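Local coordinates for protein F2 like fibronectin-binding protein (Streptococcus pneumoniae, PDB 5A0N) that probably acts as a surface adhesin whose N-terminal thioester domain is thought to bind host molecules covalently, at residues V41-S44 / D45-E48; V142-Y145 / E146-Y150; Y163-E166 / K167-P170. One frame throughout, in Å; residues are numbered along the deposited sequence.

Contact 1 of 3, residues V41-S44 / D45-E48; sequences VITS and DTHE
T43 and E48 pair at the neck of a beta hairpin whose arms are strand 41-43 and strand 49-51, and the side chains of D45 and T46 gather round the hydroxyl of T43. At the neck, T43 N gives a hydrogen bond to E48 O (2.8 Å, 160° at the hydrogen), an acceptor that the CA of I42 also approaches. The return bond is made by a side chain: E48 N donates to T43 OG1 at 3.0 Å. With chi1 at 62°, that hydroxyl sits between its own N and carbonyl carbon and leans into the loop, where T46 OG1 comes within 2.7 Å of it as the two threonines cross obliquely. D45 swings its carboxylate to the same spot, with OD1 3.3 Å from T43 CB. This oxygen also accepts a hydrogen bond from T46 N at 2.8 Å, on its anti side and somewhat out of the carboxylate plane, which helps to fix the rotation of the carboxylate; D45 OD2 is taken by G15 N.

H47 has a positive phi (63°), the backbone twist that turns the chain back toward strand 49-51. Its N makes a weak bond to T43 O, while its ring turns its edge to the carbonyls of T43 and S44. I42 CD1 touches H47 CB, and F66 meets the ring in an edge-to-face pair as well as packing on I42. The nearby S44 hydroxyl is gripped by N16, S14 and the carbonyl of K18. In the plane of the imidazole, at its edge, water 1 lies 2.9 Å from H47 NE2 and donates to S44 O at 3.1 Å.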
ATOM      1  N   VAL A  41      -5.557   5.541   5.820  1.00  6.98           N
ATOM      2  CA  VAL A  41      -6.023   6.817   5.302  1.00  7.15           C
ATOM      3  C   VAL A  41      -7.210   7.243   6.160  1.00  7.19           C
ATOM      4  O   VAL A  41      -8.084   6.419   6.491  1.00  7.86           O
ATOM      5  CB  VAL A  41      -6.397   6.727   3.810  1.00  7.73           C
ATOM      6  CG1 VAL A  41      -6.773   8.091   3.298  1.00  8.14           C
ATOM      7  CG2 VAL A  41      -5.232   6.136   3.005  1.00  8.82           C
ATOM      8  N   ILE A  42      -7.210   8.528   6.525  1.00  7.15           N
ATOM      9  CA  ILE A  42      -8.213   9.130   7.398  1.00  7.71           C
ATOM     10  C   ILE A  42      -8.830  10.365   6.737  1.00  7.53           C
ATOM     11  O   ILE A  42      -8.197  11.043   5.945  1.00  8.20           O
ATOM     12  CB  ILE A  42      -7.622   9.452   8.785  1.00  9.34           C
ATOM     13  CG1 ILE A  42      -6.506  10.513   8.689  1.00 10.38           C
ATOM     14  CG2 ILE A  42      -7.141   8.203   9.505  1.00 10.85           C
ATOM     15  CD1 ILE A  42      -6.099  11.072  10.054  1.00 10.85           C
ATOM     16  N   THR A  43     -10.055  10.675   7.144  1.00  8.22           N
ATOM     17  CA  THR A  43     -10.707  11.883   6.698  1.00  9.04           C
ATOM     18  C   THR A  43      -9.994  13.100   7.293  1.00  9.24           C
ATOM     19  O   THR A  43      -9.516  13.078   8.438  1.00 11.60           O
ATOM     20  CB  THR A  43     -12.172  11.915   7.098  1.00  9.68           C
ATOM     21  OG1 THR A  43     -12.234  11.901   8.529  1.00 10.31           O
ATOM     22  CG2 THR A  43     -12.937  10.731   6.500  1.00  9.30           C
ATOM     23  N   SER A  44      -9.940  14.179   6.522  1.00 10.01           N
ATOM     24  CA  SER A  44      -9.259  15.410   6.985  1.00 11.37           C
ATOM     25  C   SER A  44     -10.031  16.101   8.081  1.00 12.97           C
ATOM     26  O   SER A  44      -9.425  16.842   8.847  1.00 16.06           O
ATOM     27  CB  SER A  44      -9.045  16.389   5.848  1.00 12.74           C
ATOM     28  OG  SER A  44     -10.284  16.834   5.362  1.00 15.02           O
ATOM     29  N   ASP A  45     -11.339  15.873   8.173  1.00 11.76           N
ATOM     30  CA  ASP A  45     -12.164  16.592   9.115  1.00 13.29           C
ATOM     31  C   ASP A  45     -12.321  15.849  10.444  1.00 11.68           C
ATOM     32  O   ASP A  45     -11.954  16.337  11.521  1.00 15.28           O
ATOM     33  CB  ASP A  45     -13.519  16.982   8.500  1.00 14.32           C
ATOM     34  CG  ASP A  45     -14.233  15.880   7.710  1.00 15.52           C
ATOM     35  OD1 ASP A  45     -13.880  14.700   7.740  1.00 13.08           O
ATOM     36  OD2 ASP A  45     -15.216  16.238   7.013  1.00 21.60           O
ATOM     37  N   THR A  46     -12.850  14.638  10.385  1.00 10.33           N
ATOM     38  CA  THR A  46     -13.125  13.865  11.565  1.00 11.36           C
ATOM     39  C   THR A  46     -12.007  12.904  11.967  1.00 11.63           C
ATOM     40  O   THR A  46     -12.076  12.293  13.029  1.00 13.88           O
ATOM     41  CB  THR A  46     -14.408  13.066  11.388  1.00 12.76           C
ATOM     42  OG1 THR A  46     -14.271  12.216  10.255  1.00 13.18           O
ATOM     43  CG2 THR A  46     -15.623  13.973  11.215  1.00 13.95           C
ATOM     44  N   HIS A  47     -11.034  12.687  11.090  1.00 10.10           N
ATOM     45  CA  HIS A  47      -9.921  11.765  11.345  1.00 10.67           C
ATOM     46  C   HIS A  47     -10.423  10.332  11.516  1.00 11.39           C
ATOM     47  O   HIS A  47      -9.865   9.538  12.287  1.00 15.68           O
ATOM     48  CB  HIS A  47      -9.021  12.177  12.521  1.00 13.57           C
ATOM     49  CG  HIS A  47      -8.495  13.571  12.428  1.00 14.37           C
ATOM     50  ND1 HIS A  47      -7.740  14.136  13.430  1.00 17.72           N
ATOM     51  CD2 HIS A  47      -8.578  14.500  11.447  1.00 15.45           C
ATOM     52  CE1 HIS A  47      -7.409  15.361  13.087  1.00 18.78           C
ATOM     53  NE2 HIS A  47      -7.903  15.611  11.893  1.00 18.17           N
ATOM     54  N   GLU A  48     -11.528  10.030  10.828  1.00 10.52           N
ATOM     55  CA  GLU A  48     -12.138   8.674  10.744  0.50 10.72           C
ATOM     56  C   GLU A  48     -11.358   7.911   9.667  1.00  9.93           C
ATOM     57  O   GLU A  48     -11.129   8.467   8.589  1.00 11.14           O
ATOM     58  CB  GLU A  48     -13.623   8.758  10.273  0.50 11.40           C
ATOM     59  CG  GLU A  48     -14.671   9.221  11.284  0.50 11.15           C
ATOM     60  CD  GLU A  48     -16.027   9.466  10.626  0.50 11.60           C
ATOM     61  OE1 GLU A  48     -16.445   8.644   9.782  0.50 17.44           O
ATOM     62  OE2 GLU A  48     -16.689  10.467  10.936  0.50 15.77           O
TER
HETATM   63  O   HOH W   1      -7.462  18.280  10.814  1.00 51.51           O

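Contact 2 of 3, residues V142-Y145 / E146-Y150; sequences VIQY and EIWRY
Q144 sets off with CG trans to its backbone N and then bends at chi2 (68°), which carries its carboxamide over the indole of W148 one helical turn further on. The amide and ring planes are 17° apart, so the two groups stack. NE2 rides 3.2 Å above the indole plane, displaced from the ring centre, and the CG methylene makes a CH-pi contact with the six-membered ring, 3.6 Å from its centroid. NE2 and W148 NE1 are both donors and do not bond to each other; the polar end of Q144 is engaged by C56, whose N donates to OE1.

Y145 turns its ring to meet the same indole from another direction. The pair is T-shaped, with the edge of W148 directed at the face of Y145, centroids 5.1 Å apart and planes at 80°. W148 CZ3 and Y145 CE1 come to 3.5 Å. The tryptophan is thus held by an amide over one face and a tyrosine at its edge.

On the flank that faces helix 105-118, I143 CG2 packs on I147 CD1 at 3.9 Å, alongside the regular i to i+4 bonds, among them I147 N to I143 O (2.8 Å). Another side carries a salt bridge, R149 NH1 to E146 OE2 at 2.9 Å; OE2 lies close to the guanidinium plane and is met on its syn side, and R180 NE is its second partner.

Two basic groups on the buried E146 probably favour its charged form. C56 is the only cysteine of the chain and so presumably forms the thioester; if so, the stack on W148 would help to place the amide that receives its N-H.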
ATOM      1  N   VAL A 142       6.009  -6.470   3.461  0.50  6.76           N
ATOM      2  CA  VAL A 142       6.542  -7.243   2.313  0.50  7.07           C
ATOM      3  C   VAL A 142       5.698  -7.082   1.065  0.50  6.98           C
ATOM      4  O   VAL A 142       6.242  -6.998  -0.039  0.50  7.39           O
ATOM      5  CB  VAL A 142       6.810  -8.734   2.603  0.50  7.57           C
ATOM      6  CG1 VAL A 142       8.000  -8.856   3.527  0.50  9.72           C
ATOM      7  CG2 VAL A 142       5.575  -9.458   3.141  0.50  7.05           C
ATOM      8  N   ILE A 143       4.385  -7.011   1.213  1.00  6.75           N
ATOM      9  CA  ILE A 143       3.532  -6.707   0.065  1.00  6.80           C
ATOM     10  C   ILE A 143       3.925  -5.348  -0.534  1.00  6.82           C
ATOM     11  O   ILE A 143       4.022  -5.203  -1.764  1.00  7.18           O
ATOM     12  CB  ILE A 143       2.039  -6.752   0.448  1.00  7.11           C
ATOM     13  CG1 ILE A 143       1.607  -8.185   0.757  1.00  8.12           C
ATOM     14  CG2 ILE A 143       1.193  -6.108  -0.632  1.00  7.68           C
ATOM     15  CD1 ILE A 143       1.413  -9.086  -0.461  1.00  8.97           C
ATOM     16  N   GLN A 144       4.175  -4.354   0.313  1.00  6.31           N
ATOM     17  CA  GLN A 144       4.550  -3.039  -0.167  1.00  5.90           C
ATOM     18  C   GLN A 144       5.843  -3.084  -0.978  1.00  6.09           C
ATOM     19  O   GLN A 144       5.945  -2.423  -2.009  1.00  6.69           O
ATOM     20  CB  GLN A 144       4.670  -2.074   1.000  1.00  6.80           C
ATOM     21  CG  GLN A 144       5.149  -0.675   0.616  1.00  6.45           C
ATOM     22  CD  GLN A 144       4.149   0.085  -0.193  1.00  6.16           C
ATOM     23  OE1 GLN A 144       3.301   0.805   0.360  1.00  6.83           O
ATOM     24  NE2 GLN A 144       4.261  -0.007  -1.516  1.00  7.10           N
ATOM     25  N   TYR A 145       6.858  -3.766  -0.484  1.00  6.48           N
ATOM     26  CA  TYR A 145       8.109  -3.878  -1.231  1.00  6.68           C
ATOM     27  C   TYR A 145       7.884  -4.580  -2.564  1.00  7.29           C
ATOM     28  O   TYR A 145       8.496  -4.175  -3.572  1.00  8.06           O
ATOM     29  CB  TYR A 145       9.248  -4.516  -0.425  1.00  7.41           C
ATOM     30  CG  TYR A 145       9.869  -3.514   0.517  1.00  7.74           C
ATOM     31  CD1 TYR A 145      10.711  -2.520   0.022  1.00  8.31           C
ATOM     32  CD2 TYR A 145       9.588  -3.520   1.883  1.00  8.79           C
ATOM     33  CE1 TYR A 145      11.243  -1.539   0.868  1.00  9.00           C
ATOM     34  CE2 TYR A 145      10.117  -2.541   2.723  1.00  9.74           C
ATOM     35  CZ  TYR A 145      10.931  -1.556   2.208  1.00  9.06           C
ATOM     36  OH  TYR A 145      11.436  -0.561   2.998  1.00 10.85           O
ATOM     37  N   GLU A 146       7.018  -5.591  -2.616  1.00  6.74           N
ATOM     38  CA  GLU A 146       6.778  -6.244  -3.886  1.00  7.36           C
ATOM     39  C   GLU A 146       5.968  -5.372  -4.838  1.00  7.40           C
ATOM     40  O   GLU A 146       6.215  -5.408  -6.048  1.00  8.27           O
ATOM     41  CB  GLU A 146       6.189  -7.630  -3.699  1.00  7.61           C
ATOM     42  CG  GLU A 146       6.460  -8.578  -4.882  1.00  7.92           C
ATOM     43  CD  GLU A 146       7.907  -9.001  -5.068  1.00  8.02           C
ATOM     44  OE1 GLU A 146       8.806  -8.411  -4.424  1.00  9.30           O
ATOM     45  OE2 GLU A 146       8.148  -9.937  -5.861  1.00  8.65           O
ATOM     46  N   ILE A 147       5.072  -4.529  -4.314  1.00  6.43           N
ATOM     47  CA  ILE A 147       4.437  -3.538  -5.170  1.00  7.13           C
ATOM     48  C   ILE A 147       5.485  -2.645  -5.814  1.00  7.11           C
ATOM     49  O   ILE A 147       5.420  -2.378  -7.027  1.00  8.11           O
ATOM     50  CB  ILE A 147       3.349  -2.763  -4.401  1.00  6.58           C
ATOM     51  CG1 ILE A 147       2.163  -3.702  -4.188  1.00  7.41           C
ATOM     52  CG2 ILE A 147       2.959  -1.455  -5.083  1.00  7.58           C
ATOM     53  CD1 ILE A 147       1.083  -3.169  -3.253  1.00  8.03           C
ATOM     54  N   TRP A 148       6.458  -2.193  -5.023  1.00  6.79           N
ATOM     55  CA  TRP A 148       7.531  -1.328  -5.513  1.00  6.96           C
ATOM     56  C   TRP A 148       8.483  -2.033  -6.481  1.00  7.44           C
ATOM     57  O   TRP A 148       9.116  -1.368  -7.302  1.00  8.07           O
ATOM     58  CB  TRP A 148       8.336  -0.747  -4.339  1.00  6.84           C
ATOM     59  CG  TRP A 148       7.625   0.298  -3.580  1.00  6.86           C
ATOM     60  CD1 TRP A 148       6.689   1.154  -4.034  1.00  7.53           C
ATOM     61  CD2 TRP A 148       7.851   0.636  -2.195  1.00  6.89           C
ATOM     62  NE1 TRP A 148       6.326   2.042  -3.025  1.00  7.61           N
ATOM     63  CE2 TRP A 148       7.013   1.714  -1.877  1.00  6.92           C
ATOM     64  CE3 TRP A 148       8.664   0.108  -1.195  1.00  7.14           C
ATOM     65  CZ2 TRP A 148       6.985   2.295  -0.600  1.00  7.31           C
ATOM     66  CZ3 TRP A 148       8.595   0.637   0.058  1.00  7.05           C
ATOM     67  CH2 TRP A 148       7.773   1.727   0.353  1.00  7.97           C
ATOM     68  N   ARG A 149       8.565  -3.354  -6.436  1.00  7.54           N
ATOM     69  CA  ARG A 149       9.305  -4.082  -7.479  1.00  8.04           C
ATOM     70  C   ARG A 149       8.745  -3.710  -8.838  1.00  8.59           C
ATOM     71  O   ARG A 149       9.504  -3.506  -9.785  1.00  9.80           O
ATOM     72  CB  ARG A 149       9.178  -5.588  -7.252  1.00  8.59           C
ATOM     73  CG  ARG A 149       9.808  -6.427  -8.356  1.00  8.62           C
ATOM     74  CD  ARG A 149       9.702  -7.901  -8.068  1.00  8.50           C
ATOM     75  NE  ARG A 149      10.248  -8.699  -9.148  1.00  8.67           N
ATOM     76  CZ  ARG A 149      10.174 -10.021  -9.196  1.00  9.18           C
ATOM     77  NH1 ARG A 149       9.680 -10.701  -8.194  1.00  9.86           N
ATOM     78  NH2 ARG A 149      10.663 -10.678 -10.243  1.00 10.88           N
ATOM     79  N   TYR A 150       7.426  -3.606  -8.914  1.00  8.09           N
ATOM     80  CA  TYR A 150       6.735  -3.328 -10.171  1.00  8.56           C
ATOM     81  C   TYR A 150       6.484  -1.866 -10.469  1.00  8.92           C
ATOM     82  O   TYR A 150       6.441  -1.500 -11.642  1.00 10.59           O
ATOM     83  CB  TYR A 150       5.462  -4.183 -10.234  1.00  9.26           C
ATOM     84  CG  TYR A 150       5.770  -5.658 -10.102  1.00  8.48           C
ATOM     85  CD1 TYR A 150       6.455  -6.313 -11.107  1.00  9.57           C
ATOM     86  CD2 TYR A 150       5.402  -6.390  -8.985  1.00  8.92           C
ATOM     87  CE1 TYR A 150       6.761  -7.639 -10.997  1.00 10.23           C
ATOM     88  CE2 TYR A 150       5.700  -7.727  -8.852  1.00  9.95           C
ATOM     89  CZ  TYR A 150       6.393  -8.360  -9.852  1.00 10.41           C
ATOM     90  OH  TYR A 150       6.722  -9.709  -9.767  1.00 10.89           O
TER

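Contact 3 of 3, residues Y163-E166 / K167-P170; sequences YIYE and KFSP
K167 and Y163 supply the polar part of this contact, in the stretch that leads from helix 162-165 to helix 170-182. K167 runs its aliphatic chain back along the backbone, CG passing 3.4 Å from Y163 O, and a bend at chi4 (67°) brings NZ to that same oxygen, where it donates a hydrogen bond of 3.2 Å. Water 2 donates to Y163 O at 2.7 Å and to E166 OE2; its approach to K167 NZ is too short to be taken at face value and remains doubtful. E166 and K167 carry opposite charges that lie near each other without touching.

Two backbone bonds hold the turn. K167 N donates to I164 O and F168 N to Y165 O, each at 3.0 Å. Both bonds span three residues, and the second closes the turn.

The apolar part is made by F168, which lies alongside I164 and points the same way; its CZ meets I164 CG2 at 4.0 Å. Y165 crosses F168 at about a right angle as a side chain, yet the ring planes are 65° apart and the pairing is oblique, with Y165 CD1 and F168 CD2 at 3.9 Å. One face of the phenyl ring also has I164 O above it. Beyond the turn, F168 packs on K173 and L176 of helix 170-182, and Y165 on K173 and E177.

Residues Y165 to F168 form a type I beta turn, and S169 follows directly as the N-cap of the next helix. Its side chain caps a backbone N just beyond P170, while Q172 OE1 accepts from S169 N, the reciprocal pattern of a capping box: a tight turn between two helices, capped at the start of the second.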
ATOM      1  N   TYR A 163      20.164  -3.897   1.900  1.00 12.72           N
ATOM      2  CA  TYR A 163      19.897  -3.074   3.083  1.00 13.93           C
ATOM      3  C   TYR A 163      18.458  -3.172   3.577  1.00 13.42           C
ATOM      4  O   TYR A 163      18.159  -2.986   4.753  1.00 16.69           O
ATOM      5  CB  TYR A 163      20.266  -1.613   2.824  1.00 15.93           C
ATOM      6  CG  TYR A 163      19.302  -0.771   1.989  1.00 13.45           C
ATOM      7  CD1 TYR A 163      19.108  -1.006   0.607  1.00 13.35           C
ATOM      8  CD2 TYR A 163      18.620   0.299   2.584  1.00 12.82           C
ATOM      9  CE1 TYR A 163      18.257  -0.210  -0.126  1.00 13.20           C
ATOM     10  CE2 TYR A 163      17.798   1.109   1.844  1.00 12.47           C
ATOM     11  CZ  TYR A 163      17.598   0.842   0.490  1.00 11.97           C
ATOM     12  OH  TYR A 163      16.781   1.699  -0.194  1.00 13.62           O
ATOM     13  N   ILE A 164      17.547  -3.462   2.662  1.00 12.18           N
ATOM     14  CA  ILE A 164      16.155  -3.692   3.037  1.00 11.51           C
ATOM     15  C   ILE A 164      15.988  -5.152   3.458  1.00 10.44           C
ATOM     16  O   ILE A 164      15.403  -5.448   4.489  1.00 11.19           O
ATOM     17  CB  ILE A 164      15.197  -3.319   1.865  1.00 11.45           C
ATOM     18  CG1 ILE A 164      15.231  -1.782   1.616  1.00 13.50           C
ATOM     19  CG2 ILE A 164      13.781  -3.767   2.195  1.00 10.72           C
ATOM     20  CD1 ILE A 164      14.799  -1.396   0.234  1.00 13.56           C
ATOM     21  N   TYR A 165      16.483  -6.071   2.630  1.00 10.74           N
ATOM     22  CA  TYR A 165      16.273  -7.487   2.896  1.00 12.03           C
ATOM     23  C   TYR A 165      16.737  -7.895   4.281  1.00 11.31           C
ATOM     24  O   TYR A 165      16.060  -8.645   4.988  1.00 12.22           O
ATOM     25  CB  TYR A 165      16.996  -8.328   1.862  1.00 11.81           C
ATOM     26  CG  TYR A 165      16.556  -9.768   1.894  1.00 13.10           C
ATOM     27  CD1 TYR A 165      15.333 -10.162   1.339  1.00 14.20           C
ATOM     28  CD2 TYR A 165      17.346 -10.733   2.455  1.00 14.26           C
ATOM     29  CE1 TYR A 165      14.924 -11.479   1.354  1.00 14.51           C
ATOM     30  CE2 TYR A 165      16.943 -12.065   2.478  1.00 15.48           C
ATOM     31  CZ  TYR A 165      15.738 -12.426   1.925  1.00 14.19           C
ATOM     32  OH  TYR A 165      15.310 -13.754   1.931  1.00 16.89           O
ATOM     33  N   GLU A 166      17.889  -7.370   4.697  1.00 12.14           N
ATOM     34  CA  GLU A 166      18.489  -7.788   5.954  1.00 14.05           C
ATOM     35  C   GLU A 166      17.672  -7.295   7.163  1.00 13.97           C
ATOM     36  O   GLU A 166      17.847  -7.785   8.270  1.00 17.18           O
ATOM     37  CB  GLU A 166      19.948  -7.322   6.064  1.00 18.16           C
ATOM     38  CG  GLU A 166      20.109  -5.811   6.214  1.00 24.27           C
ATOM     39  CD  GLU A 166      21.565  -5.338   6.114  1.00 33.45           C
ATOM     40  OE1 GLU A 166      22.453  -6.160   5.792  1.00 38.79           O
ATOM     41  OE2 GLU A 166      21.814  -4.132   6.358  1.00 44.23           O
ATOM     42  N   LYS A 167      16.782  -6.330   6.950  1.00 12.96           N
ATOM     43  CA  LYS A 167      15.894  -5.860   8.010  1.00 13.87           C
ATOM     44  C   LYS A 167      14.646  -6.723   8.156  1.00 13.02           C
ATOM     45  O   LYS A 167      13.928  -6.612   9.138  1.00 16.41           O
ATOM     46  CB  LYS A 167      15.476  -4.410   7.768  1.00 15.47           C
ATOM     47  CG  LYS A 167      16.606  -3.403   7.780  1.00 17.41           C
ATOM     48  CD  LYS A 167      16.016  -2.024   7.477  1.00 23.23           C
ATOM     49  CE  LYS A 167      16.916  -0.872   7.880  1.00 32.23           C
ATOM     50  NZ  LYS A 167      18.151  -0.827   7.064  1.00 43.43           N
ATOM     51  N   PHE A 168      14.369  -7.562   7.160  1.00 12.20           N
ATOM     52  CA  PHE A 168      13.186  -8.403   7.208  1.00 11.46           C
ATOM     53  C   PHE A 168      13.344  -9.478   8.291  1.00 11.55           C
ATOM     54  O   PHE A 168      14.431 -10.029   8.489  1.00 14.24           O
ATOM     55  CB  PHE A 168      12.940  -9.121   5.871  1.00 10.76           C
ATOM     56  CG  PHE A 168      12.375  -8.267   4.759  1.00 10.37           C
ATOM     57  CD1 PHE A 168      11.738  -7.052   4.986  1.00 12.79           C
ATOM     58  CD2 PHE A 168      12.424  -8.718   3.479  1.00 12.83           C
ATOM     59  CE1 PHE A 168      11.231  -6.315   3.928  1.00 12.65           C
ATOM     60  CE2 PHE A 168      11.905  -7.997   2.438  1.00 14.39           C
ATOM     61  CZ  PHE A 168      11.293  -6.803   2.646  1.00 12.54           C
ATOM     62  N   SER A 169      12.248  -9.794   8.956  1.00 11.18           N
ATOM     63  CA  SER A 169      12.215 -10.918   9.891  1.00 11.64           C
ATOM     64  C   SER A 169      12.281 -12.229   9.099  1.00 11.90           C
ATOM     65  O   SER A 169      11.999 -12.262   7.888  1.00 10.90           O
ATOM     66  CB  SER A 169      10.944 -10.884  10.736  1.00 11.93           C
ATOM     67  OG  SER A 169       9.816 -11.150   9.917  1.00 12.14           O
ATOM     68  N   PRO A 170      12.614 -13.334   9.769  1.00 12.31           N
ATOM     69  CA  PRO A 170      12.581 -14.615   9.069  1.00 11.95           C
ATOM     70  C   PRO A 170      11.199 -14.915   8.460  1.00 11.51           C
ATOM     71  O   PRO A 170      11.106 -15.478   7.368  1.00 11.96           O
ATOM     72  CB  PRO A 170      12.917 -15.623  10.189  1.00 15.06           C
ATOM     73  CG  PRO A 170      13.709 -14.837  11.178  1.00 16.90           C
ATOM     74  CD  PRO A 170      13.124 -13.460  11.156  1.00 14.64           C
TER
HETATM   75  O   HOH W   2      19.721  -2.703   6.942  1.00102.63           O

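Followed from the N terminus, the three contacts come in series; none nests in or crosses another. Contact 1 closes the hairpin loop between strands 41-43 and 49-51, in the three-stranded sheet that strand 19-21 completes. Contact 2 closes no loop: it spans successive turns of helix 132-152, where side chains reach strand 55-56, helix 105-118 and helix 170-182. Contact 3 closes the turn between helices 162-165 and 170-182. Contacts 2 and 3 touch, with Y145 CZ 3.6 Å from I164 CG2 and V142 packing on F168, so the turn is pinned to the long helix. Contact 1 lies across the chain's centre, its centre about 26 Å from that of contact 2.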